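Beta-galactosidase (Streptococcus pneumoniae, PDB 4CU9) probably hydrolyses terminal beta-galactose residues from glycans, the part described here being a calcium-bearing carbohydrate-binding module of the large enzyme. Local coordinates at residues Asn15-Ala23 with Asp33-Gly41; Thr78-Phe87 with Val174-Ser185. All coordinates share one frame; numbering follows the deposited sequence.

In the fold
From the N terminus the chain runs through strand 18-21, leaves it in a loop, and comes back within ten residues as the segment 33-41. Interaction 1 closes this short loop, setting the 3-10 turn against the strand. Much later, interaction 2 joins strand 73-86 to the last strand, 173-182, bringing segments 87 residues apart side by side. The two contacts follow one another in series, neither nested nor crossed, yet they touch: Leu38 O lies 2.8 Å from Met179 N, probably a hydrogen bond. They also share the calcium ion, bound by Tyr37, Asp40 and the nearby Asp42 from the loop, by Ile177 and Glu178 at the corner of the last strand, and by one water.

Interaction 1. Residues Asn15-Ala23 with Asp33-Gly41; sequences NSNQAFASA and DRVDYLNDG. With CA (calcium ion), chain C.
Strand 18-21 runs past the 3-10 turn 35-37, and the backbones come closest at Ala19 and Asp36, whose CA atoms are 5.6 Å apart. Within the turn, Leu38 N bonds back to Val35 O. Ala19 points its methyl into this turn, and that lone carbon, CB, meets Val35 O at 3.3 Å and Leu38 CB at 3.9 Å. Val35 lays its CG2 branch along the strand, over the Phe20 carbonyl carbon and against Ala21 CB.

Polar side chains tie the strand to the turn beyond this apolar patch. Gln18 starts away from the turn but bends at chi2 (62°), which brings NE2 back to donate to Asp36 OD1 at 2.9 Å, on the syn side of the carboxylate, and to its neighbour Ala19 O. Asp36 OD2 is held by Tyr114. Asn39 has CG between its backbone N and carbonyl carbon (chi1 67°), a position from which ND2 reaches Asn17 O at 2.9 Å, approaching from above the carbonyl plane. A water takes the N-H of Ala19 and donates to Asp36 OD1 and Asn39 OD1. An amide suits position 39 because it donates and accepts at once.

From the end of the 3-10 turn and the loop after it, Tyr37 O and Asp40 OD1 bind the calcium ion at 2.2 and 2.4 Å; Asp42, Ile177 and Glu178 complete this metal site of a galactose-binding-like beta-sandwich module.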
ATOM      1  N   ASN A  15       7.247   9.218 -14.307  1.00 36.45           N
ATOM      2  CA  ASN A  15       8.066   8.165 -14.876  1.00 34.18           C
ATOM      3  C   ASN A  15       8.719   7.279 -13.797  1.00 28.78           C
ATOM      4  O   ASN A  15       9.387   6.300 -14.120  1.00 27.51           O
ATOM      5  CB  ASN A  15       9.074   8.766 -15.849  1.00 35.49           C
ATOM      6  CG  ASN A  15       8.433   9.171 -17.161  1.00 38.98           C
ATOM      7  OD1 ASN A  15       8.064   8.323 -17.970  1.00 40.33           O
ATOM      8  ND2 ASN A  15       8.298  10.476 -17.385  1.00 41.88           N
ATOM      9  N   SER A  16       8.451   7.598 -12.531  1.00 23.88           N
ATOM     10  CA  SER A  16       9.011   6.883 -11.384  1.00 23.35           C
ATOM     11  C   SER A  16       7.998   5.917 -10.726  1.00 19.77           C
ATOM     12  O   SER A  16       6.945   5.627 -11.292  1.00 19.89           O
ATOM     13  CB  SER A  16       9.488   7.910 -10.350  1.00 26.33           C
ATOM     14  OG  SER A  16      10.258   7.265  -9.349  1.00 30.03           O
ATOM     15  N   ASN A  17       8.317   5.433  -9.518  1.00 16.76           N
ATOM     16  CA  ASN A  17       7.486   4.419  -8.853  1.00 15.31           C
ATOM     17  C   ASN A  17       6.028   4.828  -8.740  1.00 13.24           C
ATOM     18  O   ASN A  17       5.693   6.014  -8.513  1.00 13.33           O
ATOM     19  CB  ASN A  17       7.984   4.081  -7.459  1.00 15.49           C
ATOM     20  CG  ASN A  17       9.406   3.549  -7.416  1.00 16.81           C
ATOM     21  OD1 ASN A  17       9.934   2.960  -8.363  1.00 14.79           O
ATOM     22  ND2 ASN A  17      10.000   3.664  -6.236  1.00 19.13           N
ATOM     23  N   GLN A  18       5.153   3.838  -8.905  1.00 12.30           N
ATOM     24  CA  GLN A  18       3.707   4.057  -8.911  1.00 12.04           C
ATOM     25  C   GLN A  18       3.027   3.367  -7.737  1.00 11.32           C
ATOM     26  O   GLN A  18       3.098   2.137  -7.614  1.00 10.42           O
ATOM     27  CB  GLN A  18       3.105   3.525 -10.222  1.00 12.90           C
ATOM     28  CG  GLN A  18       1.602   3.700 -10.302  1.00 13.80           C
ATOM     29  CD  GLN A  18       1.197   5.181 -10.268  1.00 14.68           C
ATOM     30  OE1 GLN A  18       1.541   5.930 -11.172  1.00 15.37           O
ATOM     31  NE2 GLN A  18       0.528   5.610  -9.208  1.00 14.44           N
ATOM     32  N   ALA A  19       2.372   4.165  -6.884  1.00 10.44           N
ATOM     33  CA  ALA A  19       1.662   3.630  -5.762  1.00 10.14           C
ATOM     34  C   ALA A  19       0.365   3.054  -6.290  1.00  9.46           C
ATOM     35  O   ALA A  19      -0.145   3.488  -7.324  1.00  9.51           O
ATOM     36  CB  ALA A  19       1.396   4.697  -4.720  1.00 10.77           C
ATOM     37  N   PHE A  20      -0.108   2.008  -5.633  1.00  8.60           N
ATOM     38  CA  PHE A  20      -1.393   1.382  -5.999  1.00  8.36           C
ATOM     39  C   PHE A  20      -2.133   0.898  -4.789  1.00  8.07           C
ATOM     40  O   PHE A  20      -1.510   0.590  -3.729  1.00  8.21           O
ATOM     41  CB  PHE A  20      -1.218   0.261  -7.041  1.00  8.34           C
ATOM     42  CG  PHE A  20      -0.545  -0.949  -6.482  1.00  8.34           C
ATOM     43  CD1 PHE A  20       0.823  -1.018  -6.440  1.00  8.51           C
ATOM     44  CD2 PHE A  20      -1.301  -1.937  -5.912  1.00  8.20           C
ATOM     45  CE1 PHE A  20       1.435  -2.143  -5.874  1.00  8.57           C
ATOM     46  CE2 PHE A  20      -0.706  -3.038  -5.332  1.00  8.48           C
ATOM     47  CZ  PHE A  20       0.658  -3.124  -5.313  1.00  8.59           C
ATOM     48  N   ALA A  21      -3.449   0.722  -4.956  1.00  8.36           N
ATOM     49  CA  ALA A  21      -4.289   0.135  -3.935  1.00  8.36           C
ATOM     50  C   ALA A  21      -5.477  -0.663  -4.470  1.00  8.49           C
ATOM     51  O   ALA A  21      -5.988  -0.387  -5.551  1.00  8.96           O
ATOM     52  CB  ALA A  21      -4.759   1.185  -2.936  1.00  8.57           C
ATOM     53  N   SER A  22      -5.873  -1.674  -3.714  1.00  8.53           N
ATOM     54  CA  SER A  22      -7.087  -2.429  -4.027  1.00  8.64           C
ATOM     55  C   SER A  22      -8.344  -1.543  -4.018  1.00  9.14           C
ATOM     56  O   SER A  22      -9.261  -1.775  -4.822  1.00  8.81           O
ATOM     57  CB  SER A  22      -7.245  -3.621  -3.080  1.00  8.90           C
ATOM     58  OG  SER A  22      -7.366  -3.253  -1.726  1.00  8.37           O
ATOM     59  N   ALA A  23      -8.400  -0.614  -3.065  1.00  9.00           N
ATOM     60  CA  ALA A  23      -9.481   0.372  -2.970  1.00  9.12           C
ATOM     61  C   ALA A  23      -8.999   1.694  -2.403  1.00  9.53           C
ATOM     62  O   ALA A  23      -8.078   1.712  -1.617  1.00  9.39           O
ATOM     63  CB  ALA A  23     -10.602  -0.141  -2.091  1.00  9.11           C
ATOM     64  N   ASP A  33      -8.528  12.095  -0.427  1.00 15.05           N
ATOM     65  CA  ASP A  33      -7.570  10.991  -0.252  1.00 14.43           C
ATOM     66  C   ASP A  33      -7.095  10.541  -1.624  1.00 13.55           C
ATOM     67  O   ASP A  33      -7.881  10.504  -2.573  1.00 13.07           O
ATOM     68  CB  ASP A  33      -8.206   9.809   0.473  1.00 15.48           C
ATOM     69  CG  ASP A  33      -8.793  10.178   1.822  1.00 16.09           C
ATOM     70  OD1 ASP A  33      -8.323  11.143   2.471  1.00 15.87           O
ATOM     71  OD2 ASP A  33      -9.668   9.419   2.255  1.00 16.39           O
ATOM     72  N   ARG A  34      -5.815  10.224  -1.739  1.00 11.98           N
ATOM     73  CA  ARG A  34      -5.222   9.821  -3.010  1.00 12.31           C
ATOM     74  C   ARG A  34      -4.140   8.790  -2.740  1.00 11.57           C
ATOM     75  O   ARG A  34      -3.328   8.952  -1.822  1.00 10.25           O
ATOM     76  CB  ARG A  34      -4.564  11.014  -3.737  1.00 13.91           C
ATOM     77  CG  ARG A  34      -5.476  12.179  -4.116  1.00 15.51           C
ATOM     78  CD  ARG A  34      -6.546  11.772  -5.132  1.00 18.05           C
ATOM     79  NE  ARG A  34      -7.442  12.908  -5.481  1.00 21.24           N
ATOM     80  CZ  ARG A  34      -8.634  13.169  -4.936  1.00 23.12           C
ATOM     81  NH1 ARG A  34      -9.191  12.382  -3.993  1.00 21.75           N
ATOM     82  NH2 ARG A  34      -9.313  14.231  -5.371  1.00 24.72           N
ATOM     83  N   VAL A  35      -4.110   7.741  -3.550  1.00 10.89           N
ATOM     84  CA  VAL A  35      -3.094   6.704  -3.386  1.00 10.88           C
ATOM     85  C   VAL A  35      -1.701   7.253  -3.745  1.00 10.73           C
ATOM     86  O   VAL A  35      -0.687   6.814  -3.227  1.00 10.17           O
ATOM     87  CB  VAL A  35      -3.409   5.466  -4.220  1.00 10.55           C
ATOM     88  CG1 VAL A  35      -3.143   5.719  -5.709  1.00 10.57           C
ATOM     89  CG2 VAL A  35      -2.611   4.289  -3.740  1.00 10.58           C
ATOM     90  N   ASP A  36      -1.657   8.233  -4.630  1.00 11.83           N
ATOM     91  CA  ASP A  36      -0.390   8.827  -5.012  1.00 13.29           C
ATOM     92  C   ASP A  36       0.272   9.557  -3.855  1.00 13.02           C
ATOM     93  O   ASP A  36       1.446   9.824  -3.923  1.00 13.10           O
ATOM     94  CB  ASP A  36      -0.594   9.753  -6.219  1.00 15.04           C
ATOM     95  CG  ASP A  36      -0.776   8.958  -7.533  1.00 16.46           C
ATOM     96  OD1 ASP A  36       0.081   8.100  -7.862  1.00 16.04           O
ATOM     97  OD2 ASP A  36      -1.764   9.190  -8.269  1.00 18.27           O
ATOM     98  N   TYR A  37      -0.458   9.860  -2.780  1.00 13.19           N
ATOM     99  CA  TYR A  37       0.154  10.454  -1.604  1.00 13.06           C
ATOM    100  C   TYR A  37       1.011   9.460  -0.817  1.00 13.17           C
ATOM    101  O   TYR A  37       1.787   9.885   0.040  1.00 11.30           O
ATOM    102  CB  TYR A  37      -0.892  11.056  -0.663  1.00 13.42           C
ATOM    103  CG  TYR A  37      -1.667  12.221  -1.226  1.00 13.82           C
ATOM    104  CD1 TYR A  37      -1.099  13.064  -2.158  1.00 14.38           C
ATOM    105  CD2 TYR A  37      -2.972  12.483  -0.818  1.00 14.77           C
ATOM    106  CE1 TYR A  37      -1.798  14.142  -2.699  1.00 16.14           C
ATOM    107  CE2 TYR A  37      -3.674  13.585  -1.329  1.00 15.56           C
ATOM    108  CZ  TYR A  37      -3.075  14.403  -2.273  1.00 16.44           C
ATOM    109  OH  TYR A  37      -3.727  15.500  -2.849  1.00 18.30           O
ATOM    110  N   LEU A  38       0.904   8.163  -1.136  1.00 13.23           N
ATOM    111  CA  LEU A  38       1.699   7.134  -0.482  1.00 13.07           C
ATOM    112  C   LEU A  38       3.203   7.219  -0.743  1.00 13.40           C
ATOM    113  O   LEU A  38       3.988   6.827   0.123  1.00 12.66           O
ATOM    114  CB  LEU A  38       1.286   5.740  -0.912  1.00 14.14           C
ATOM    115  CG  LEU A  38      -0.010   5.160  -0.354  1.00 14.60           C
ATOM    116  CD1 LEU A  38      -0.162   3.746  -0.878  1.00 14.67           C
ATOM    117  CD2 LEU A  38       0.008   5.135   1.151  1.00 14.87           C
ATOM    118  N   ASN A  39       3.596   7.682  -1.921  1.00 14.27           N
ATOM    119  CA  ASN A  39       5.035   7.762  -2.231  1.00 14.61           C
ATOM    120  C   ASN A  39       5.514   9.089  -2.744  1.00 15.58           C
ATOM    121  O   ASN A  39       6.390   9.134  -3.604  1.00 17.76           O
ATOM    122  CB  ASN A  39       5.444   6.633  -3.187  1.00 14.70           C
ATOM    123  CG  ASN A  39       4.833   6.781  -4.561  1.00 14.16           C
ATOM    124  OD1 ASN A  39       3.804   7.409  -4.704  1.00 13.58           O
ATOM    125  ND2 ASN A  39       5.470   6.197  -5.580  1.00 14.21           N
ATOM    126  N   ASP A  40       4.981  10.171  -2.202  1.00 15.84           N
ATOM    127  CA  ASP A  40       5.357  11.509  -2.666  1.00 16.12           C
ATOM    128  C   ASP A  40       6.424  12.158  -1.786  1.00 16.45           C
ATOM    129  O   ASP A  40       6.762  13.314  -1.957  1.00 15.76           O
ATOM    130  CB  ASP A  40       4.114  12.399  -2.769  1.00 15.25           C
ATOM    131  CG  ASP A  40       3.455  12.646  -1.455  1.00 14.78           C
ATOM    132  OD1 ASP A  40       3.854  12.116  -0.393  1.00 13.46           O
ATOM    133  OD2 ASP A  40       2.496  13.398  -1.452  1.00 14.35           O
ATOM    134  N   GLY A  41       6.941  11.430  -0.804  1.00 16.18           N
ATOM    135  CA  GLY A  41       7.920  12.012   0.105  1.00 16.73           C
ATOM    136  C   GLY A  41       7.356  12.921   1.177  1.00 17.43           C
ATOM    137  O   GLY A  41       8.085  13.298   2.094  1.00 18.24           O
TER
HETATM  138 CA    CA C2999       3.023  11.017   1.532  1.00 12.54          CA
HETATM  139  O   HOH W   1       8.334   5.318  -4.517  1.00 23.72           O
HETATM  140  O   HOH W   2       2.484   7.039  -7.119  1.00  8.31           O
HETATM  141  O   HOH W   3       1.446  12.618   2.073  1.00 12.39           O

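Interaction 2. Residues Thr78-Phe87 with Val174-Ser185; sequences TVAQAKLHFF and VAMIEMTFLAPS. With CA (calcium ion), chain C.
Thr78 begins the contact by setting its CG2 across the Pro184 ring, 4.0 Å from CG, where the chain runs on past the end of the last strand. Val79 turns CG1 to Phe181 CB on the buried face. Ala80 and Gln81 both donate their N-H to Leu182 O, a classic beta bulge, with the Ala80 N bond the shorter at 2.9 Å; the small Ala80 methyl accommodates Pro184 beside it. From Gln81 the strand runs antiparallel to 178-182, their axes at 164°, whereas 174-176, before the corner, stands at 116° to it. Ala82 packs its methyl obliquely by the Phe181 ring, while Lys83 pairs with Thr180 through two backbone bonds. Lys83 crosses Leu182 at a slant, CE 3.9 Å from Leu182 CD1, before NZ goes on to Glu148 and Asn150.

Leu84, on the buried face, presses CD2 against Met176 CE at 3.4 Å, a tight fit. His85 forms the second classic bulge: its O takes a bond from Ile177 N at 2.7 Å and a weak one from Glu178 N. With chi1 at -164° the imidazole lies alongside Ile177, whose CD1 sits over the centre of one ring face, 4.1 Å from the centroid, in a CH-pi contact. Phe86 lies beside Met176, pointing the same way, and its ring meets SD obliquely, a Met-aromatic contact; Ala175 O comes to the ring's edge. Phe87 N bonds to Ala175 O, and the ring edge receives Ala175 CB.

At the corner at 177, Ile177 O and Glu178 OE1 bind the calcium ion, Glu178 OE1 at 2.2 Å, while Glu178 OE2 accepts from the N-H of Gly41. The pairing belongs to the beta-sandwich of a galactose-binding-like module, its Ile177-Glu178 bulge lying where Tyr37, Asp40 and Asp42 complete the calcium site.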
ATOM      1  N   THR A  78      15.872  -4.897  -5.791  1.00 14.83           N
ATOM      2  CA  THR A  78      16.108  -5.678  -4.581  1.00 14.23           C
ATOM      3  C   THR A  78      15.801  -4.815  -3.352  1.00 13.47           C
ATOM      4  O   THR A  78      16.380  -3.746  -3.161  1.00 13.15           O
ATOM      5  CB  THR A  78      17.549  -6.224  -4.498  1.00 15.74           C
ATOM      6  OG1 THR A  78      17.816  -7.072  -5.613  1.00 16.73           O
ATOM      7  CG2 THR A  78      17.761  -7.020  -3.240  1.00 15.19           C
ATOM      8  N   VAL A  79      14.913  -5.300  -2.499  1.00 13.20           N
ATOM      9  CA  VAL A  79      14.502  -4.548  -1.293  1.00 13.06           C
ATOM     10  C   VAL A  79      14.617  -5.383  -0.023  1.00 12.29           C
ATOM     11  O   VAL A  79      14.478  -6.579  -0.049  1.00 13.61           O
ATOM     12  CB  VAL A  79      13.081  -3.951  -1.431  1.00 13.10           C
ATOM     13  CG1 VAL A  79      13.074  -2.910  -2.549  1.00 14.01           C
ATOM     14  CG2 VAL A  79      12.044  -5.020  -1.743  1.00 13.25           C
ATOM     15  N   ALA A  80      14.922  -4.737   1.087  1.00 12.84           N
ATOM     16  CA  ALA A  80      15.081  -5.425   2.370  1.00 12.58           C
ATOM     17  C   ALA A  80      14.606  -4.564   3.539  1.00 12.49           C
ATOM     18  O   ALA A  80      14.768  -4.931   4.711  1.00 11.77           O
ATOM     19  CB  ALA A  80      16.548  -5.839   2.576  1.00 13.85           C
ATOM     20  N   GLN A  81      14.100  -3.381   3.244  1.00 11.66           N
ATOM     21  CA  GLN A  81      13.645  -2.483   4.295  1.00 12.80           C
ATOM     22  C   GLN A  81      12.392  -1.764   3.792  1.00 12.49           C
ATOM     23  O   GLN A  81      12.175  -1.632   2.577  1.00 10.84           O
ATOM     24  CB  GLN A  81      14.730  -1.468   4.651  1.00 14.68           C
ATOM     25  CG  GLN A  81      16.096  -2.090   5.011  1.00 17.71           C
ATOM     26  CD  GLN A  81      17.110  -1.028   5.370  1.00 19.90           C
ATOM     27  OE1 GLN A  81      17.996  -0.684   4.578  1.00 24.29           O
ATOM     28  NE2 GLN A  81      16.977  -0.497   6.550  1.00 22.77           N
ATOM     29  N   ALA A  82      11.584  -1.308   4.730  1.00 12.11           N
ATOM     30  CA  ALA A  82      10.368  -0.577   4.406  1.00 12.09           C
ATOM     31  C   ALA A  82      10.080   0.419   5.491  1.00 12.14           C
ATOM     32  O   ALA A  82      10.520   0.276   6.634  1.00 13.10           O
ATOM     33  CB  ALA A  82       9.191  -1.517   4.231  1.00 12.22           C
ATOM     34  N   LYS A  83       9.325   1.440   5.120  1.00 11.35           N
ATOM     35  CA  LYS A  83       8.813   2.425   6.065  1.00 12.20           C
ATOM     36  C   LYS A  83       7.324   2.564   5.881  1.00 11.65           C
ATOM     37  O   LYS A  83       6.821   2.554   4.743  1.00 11.81           O
ATOM     38  CB  LYS A  83       9.440   3.786   5.854  1.00 13.29           C
ATOM     39  CG  LYS A  83      10.894   3.788   6.279  1.00 15.09           C
ATOM     40  CD  LYS A  83      11.589   5.036   5.811  1.00 17.24           C
ATOM     41  CE  LYS A  83      13.072   4.979   6.105  1.00 18.91           C
ATOM     42  NZ  LYS A  83      13.340   5.440   7.488  1.00 21.58           N
ATOM     43  N   LEU A  84       6.648   2.725   7.000  1.00 11.86           N
ATOM     44  CA  LEU A  84       5.209   2.840   7.048  1.00 13.01           C
ATOM     45  C   LEU A  84       4.823   4.022   7.908  1.00 12.40           C
ATOM     46  O   LEU A  84       5.295   4.112   9.057  1.00 13.74           O
ATOM     47  CB  LEU A  84       4.652   1.565   7.686  1.00 14.18           C
ATOM     48  CG  LEU A  84       4.798   0.265   6.915  1.00 15.57           C
ATOM     49  CD1 LEU A  84       4.416  -0.938   7.750  1.00 16.92           C
ATOM     50  CD2 LEU A  84       3.851   0.339   5.756  1.00 16.41           C
ATOM     51  N   HIS A  85       3.994   4.931   7.394  1.00 11.51           N
ATOM     52  CA  HIS A  85       3.471   6.047   8.202  1.00 12.74           C
ATOM     53  C   HIS A  85       1.946   6.006   8.155  1.00 12.02           C
ATOM     54  O   HIS A  85       1.350   6.322   7.108  1.00 11.85           O
ATOM     55  CB  HIS A  85       3.948   7.373   7.624  1.00 13.88           C
ATOM     56  CG  HIS A  85       3.815   8.546   8.544  1.00 16.40           C
ATOM     57  ND1 HIS A  85       3.110   8.514   9.725  1.00 18.49           N
ATOM     58  CD2 HIS A  85       4.329   9.799   8.453  1.00 17.88           C
ATOM     59  CE1 HIS A  85       3.196   9.693  10.328  1.00 18.50           C
ATOM     60  NE2 HIS A  85       3.940  10.487   9.580  1.00 20.57           N
ATOM     61  N   PHE A  86       1.321   5.621   9.251  1.00 11.33           N
ATOM     62  CA  PHE A  86      -0.121   5.521   9.330  1.00 11.49           C
ATOM     63  C   PHE A  86      -0.738   6.783   9.882  1.00 13.08           C
ATOM     64  O   PHE A  86      -0.084   7.550  10.611  1.00 12.35           O
ATOM     65  CB  PHE A  86      -0.526   4.318  10.188  1.00 11.06           C
ATOM     66  CG  PHE A  86      -0.143   3.006   9.576  1.00 10.58           C
ATOM     67  CD1 PHE A  86      -0.857   2.506   8.507  1.00 10.91           C
ATOM     68  CD2 PHE A  86       0.897   2.254  10.081  1.00 10.82           C
ATOM     69  CE1 PHE A  86      -0.520   1.312   7.923  1.00 10.44           C
ATOM     70  CE2 PHE A  86       1.221   1.054   9.530  1.00 10.62           C
ATOM     71  CZ  PHE A  86       0.500   0.572   8.463  1.00 10.93           C
ATOM     72  N   PHE A  87      -2.027   6.953   9.581  1.00 13.37           N
ATOM     73  CA  PHE A  87      -2.791   8.097  10.029  1.00 14.38           C
ATOM     74  C   PHE A  87      -4.026   7.569  10.717  1.00 13.86           C
ATOM     75  O   PHE A  87      -4.438   6.447  10.454  1.00 12.86           O
ATOM     76  CB  PHE A  87      -3.222   8.933   8.834  1.00 15.89           C
ATOM     77  CG  PHE A  87      -4.229  10.018   9.153  1.00 18.54           C
ATOM     78  CD1 PHE A  87      -3.812  11.242   9.626  1.00 19.96           C
ATOM     79  CD2 PHE A  87      -5.583   9.828   8.909  1.00 19.54           C
ATOM     80  CE1 PHE A  87      -4.722  12.254   9.892  1.00 22.72           C
ATOM     81  CE2 PHE A  87      -6.496  10.839   9.133  1.00 22.07           C
ATOM     82  CZ  PHE A  87      -6.066  12.054   9.637  1.00 22.37           C
ATOM     83  N   VAL A 174      -8.375   1.863   6.584  1.00 10.68           N
ATOM     84  CA  VAL A 174      -6.959   2.086   6.912  1.00 10.30           C
ATOM     85  C   VAL A 174      -6.547   3.408   6.299  1.00  9.86           C
ATOM     86  O   VAL A 174      -7.021   3.787   5.201  1.00  9.27           O
ATOM     87  CB  VAL A 174      -6.066   0.925   6.386  1.00 10.27           C
ATOM     88  CG1 VAL A 174      -4.565   1.126   6.714  1.00 10.07           C
ATOM     89  CG2 VAL A 174      -6.551  -0.398   6.940  1.00 10.00           C
ATOM     90  N   ALA A 175      -5.655   4.125   6.989  1.00  9.71           N
ATOM     91  CA  ALA A 175      -5.123   5.376   6.485  1.00  9.85           C
ATOM     92  C   ALA A 175      -3.602   5.441   6.574  1.00  9.86           C
ATOM     93  O   ALA A 175      -3.000   4.991   7.572  1.00  9.86           O
ATOM     94  CB  ALA A 175      -5.745   6.560   7.224  1.00  9.86           C
ATOM     95  N   MET A 176      -2.979   5.933   5.510  1.00 10.57           N
ATOM     96  CA  MET A 176      -1.535   6.041   5.439  1.00 11.66           C
ATOM     97  C   MET A 176      -1.085   7.314   4.806  1.00 12.66           C
ATOM     98  O   MET A 176      -1.690   7.808   3.826  1.00 12.95           O
ATOM     99  CB  MET A 176      -0.873   4.886   4.640  1.00 12.82           C
ATOM    100  CG  MET A 176      -1.204   3.494   5.083  1.00 13.31           C
ATOM    101  SD  MET A 176      -0.242   2.203   4.244  1.00 14.99           S
ATOM    102  CE  MET A 176       1.365   2.427   4.927  1.00 15.40           C
ATOM    103  N   ILE A 177       0.028   7.812   5.335  1.00 11.88           N
ATOM    104  CA  ILE A 177       0.643   9.026   4.825  1.00 12.44           C
ATOM    105  C   ILE A 177       1.828   8.736   3.915  1.00 11.97           C
ATOM    106  O   ILE A 177       2.129   9.526   3.039  1.00 12.38           O
ATOM    107  CB  ILE A 177       1.057   9.919   6.014  1.00 13.05           C
ATOM    108  CG1 ILE A 177      -0.202  10.478   6.668  1.00 14.68           C
ATOM    109  CG2 ILE A 177       1.981  11.054   5.601  1.00 14.27           C
ATOM    110  CD1 ILE A 177       0.037  10.915   8.106  1.00 15.76           C
ATOM    111  N   GLU A 178       2.532   7.639   4.178  1.00 11.24           N
ATOM    112  CA  GLU A 178       3.658   7.260   3.359  1.00 11.49           C
ATOM    113  C   GLU A 178       3.923   5.768   3.452  1.00 11.42           C
ATOM    114  O   GLU A 178       3.727   5.142   4.490  1.00 10.87           O
ATOM    115  CB  GLU A 178       4.916   8.072   3.722  1.00 11.26           C
ATOM    116  CG  GLU A 178       6.029   8.019   2.677  1.00 12.41           C
ATOM    117  CD  GLU A 178       5.809   8.900   1.462  1.00 12.51           C
ATOM    118  OE1 GLU A 178       4.809   9.675   1.406  1.00 13.45           O
ATOM    119  OE2 GLU A 178       6.659   8.848   0.546  1.00 12.24           O
ATOM    120  N   MET A 179       4.364   5.214   2.330  1.00 10.98           N
ATOM    121  CA  MET A 179       4.789   3.819   2.276  1.00 11.50           C
ATOM    122  C   MET A 179       6.005   3.801   1.374  1.00 11.50           C
ATOM    123  O   MET A 179       5.923   4.279   0.246  1.00 11.61           O
ATOM    124  CB  MET A 179       3.680   2.963   1.689  1.00 11.68           C
ATOM    125  CG  MET A 179       4.071   1.549   1.368  1.00 12.61           C
ATOM    126  SD  MET A 179       2.773   0.603   0.593  1.00 12.86           S
ATOM    127  CE  MET A 179       1.432   0.618   1.749  1.00 12.43           C
ATOM    128  N   THR A 180       7.101   3.225   1.853  1.00 11.34           N
ATOM    129  CA  THR A 180       8.367   3.192   1.121  1.00 11.61           C
ATOM    130  C   THR A 180       8.999   1.807   1.241  1.00 11.14           C
ATOM    131  O   THR A 180       8.891   1.135   2.306  1.00 11.31           O
ATOM    132  CB  THR A 180       9.352   4.230   1.711  1.00 12.43           C
ATOM    133  OG1 THR A 180       8.676   5.461   1.966  1.00 14.54           O
ATOM    134  CG2 THR A 180      10.463   4.515   0.763  1.00 13.92           C
ATOM    135  N   PHE A 181       9.664   1.392   0.162  1.00 10.86           N
ATOM    136  CA  PHE A 181      10.480   0.190   0.153  1.00 11.13           C
ATOM    137  C   PHE A 181      11.899   0.588  -0.197  1.00 12.15           C
ATOM    138  O   PHE A 181      12.087   1.450  -1.058  1.00 13.05           O
ATOM    139  CB  PHE A 181       9.928  -0.829  -0.833  1.00 10.77           C
ATOM    140  CG  PHE A 181       8.525  -1.234  -0.500  1.00 10.89           C
ATOM    141  CD1 PHE A 181       8.280  -2.165   0.498  1.00 11.23           C
ATOM    142  CD2 PHE A 181       7.448  -0.592  -1.100  1.00 10.83           C
ATOM    143  CE1 PHE A 181       6.977  -2.506   0.833  1.00 10.69           C
ATOM    144  CE2 PHE A 181       6.142  -0.921  -0.757  1.00 11.10           C
ATOM    145  CZ  PHE A 181       5.915  -1.861   0.230  1.00 10.99           C
ATOM    146  N   LEU A 182      12.892  -0.044   0.428  1.00 11.60           N
ATOM    147  CA  LEU A 182      14.273   0.401   0.241  1.00 13.48           C
ATOM    148  C   LEU A 182      15.249  -0.757   0.099  1.00 13.26           C
ATOM    149  O   LEU A 182      14.981  -1.837   0.567  1.00 12.57           O
ATOM    150  CB  LEU A 182      14.704   1.271   1.407  1.00 15.35           C
ATOM    151  CG  LEU A 182      13.933   2.578   1.650  1.00 17.26           C
ATOM    152  CD1 LEU A 182      14.480   3.258   2.888  1.00 18.82           C
ATOM    153  CD2 LEU A 182      13.993   3.540   0.466  1.00 18.51           C
ATOM    154  N   ALA A 183      16.395  -0.462  -0.514  1.00 13.97           N
ATOM    155  CA  ALA A 183      17.465  -1.408  -0.807  1.00 15.62           C
ATOM    156  C   ALA A 183      18.067  -1.915   0.480  1.00 16.55           C
ATOM    157  O   ALA A 183      17.953  -1.258   1.500  1.00 15.84           O
ATOM    158  CB  ALA A 183      18.564  -0.754  -1.664  1.00 16.42           C
ATOM    159  N   PRO A 184      18.708  -3.090   0.437  1.00 18.48           N
ATOM    160  CA  PRO A 184      19.427  -3.559   1.622  1.00 21.25           C
ATOM    161  C   PRO A 184      20.491  -2.599   2.137  1.00 24.16           C
ATOM    162  O   PRO A 184      21.044  -1.799   1.364  1.00 20.16           O
ATOM    163  CB  PRO A 184      20.118  -4.857   1.143  1.00 21.43           C
ATOM    164  CG  PRO A 184      19.418  -5.244  -0.118  1.00 20.70           C
ATOM    165  CD  PRO A 184      18.831  -4.003  -0.705  1.00 20.05           C
ATOM    166  N   SER A 185      20.773  -2.701   3.442  1.00 30.19           N
ATOM    167  CA  SER A 185      22.062  -2.281   3.985  1.00 38.22           C
ATOM    168  C   SER A 185      23.118  -3.257   3.403  1.00 41.56           C
ATOM    169  O   SER A 185      22.899  -4.461   3.478  1.00 45.37           O
ATOM    170  CB  SER A 185      22.055  -2.344   5.520  1.00 36.81           C
ATOM    171  OG  SER A 185      21.135  -1.397   6.042  1.00 38.31           O
TER
HETATM  172 CA    CA C2999       3.023  11.017   1.532  1.00 12.54          CA
HETATM  173  O   HOH W   4       6.474   0.072   3.244  1.00 10.88           O
HETATM  174  O   HOH W   3       1.446  12.618   2.073  1.00 12.39           O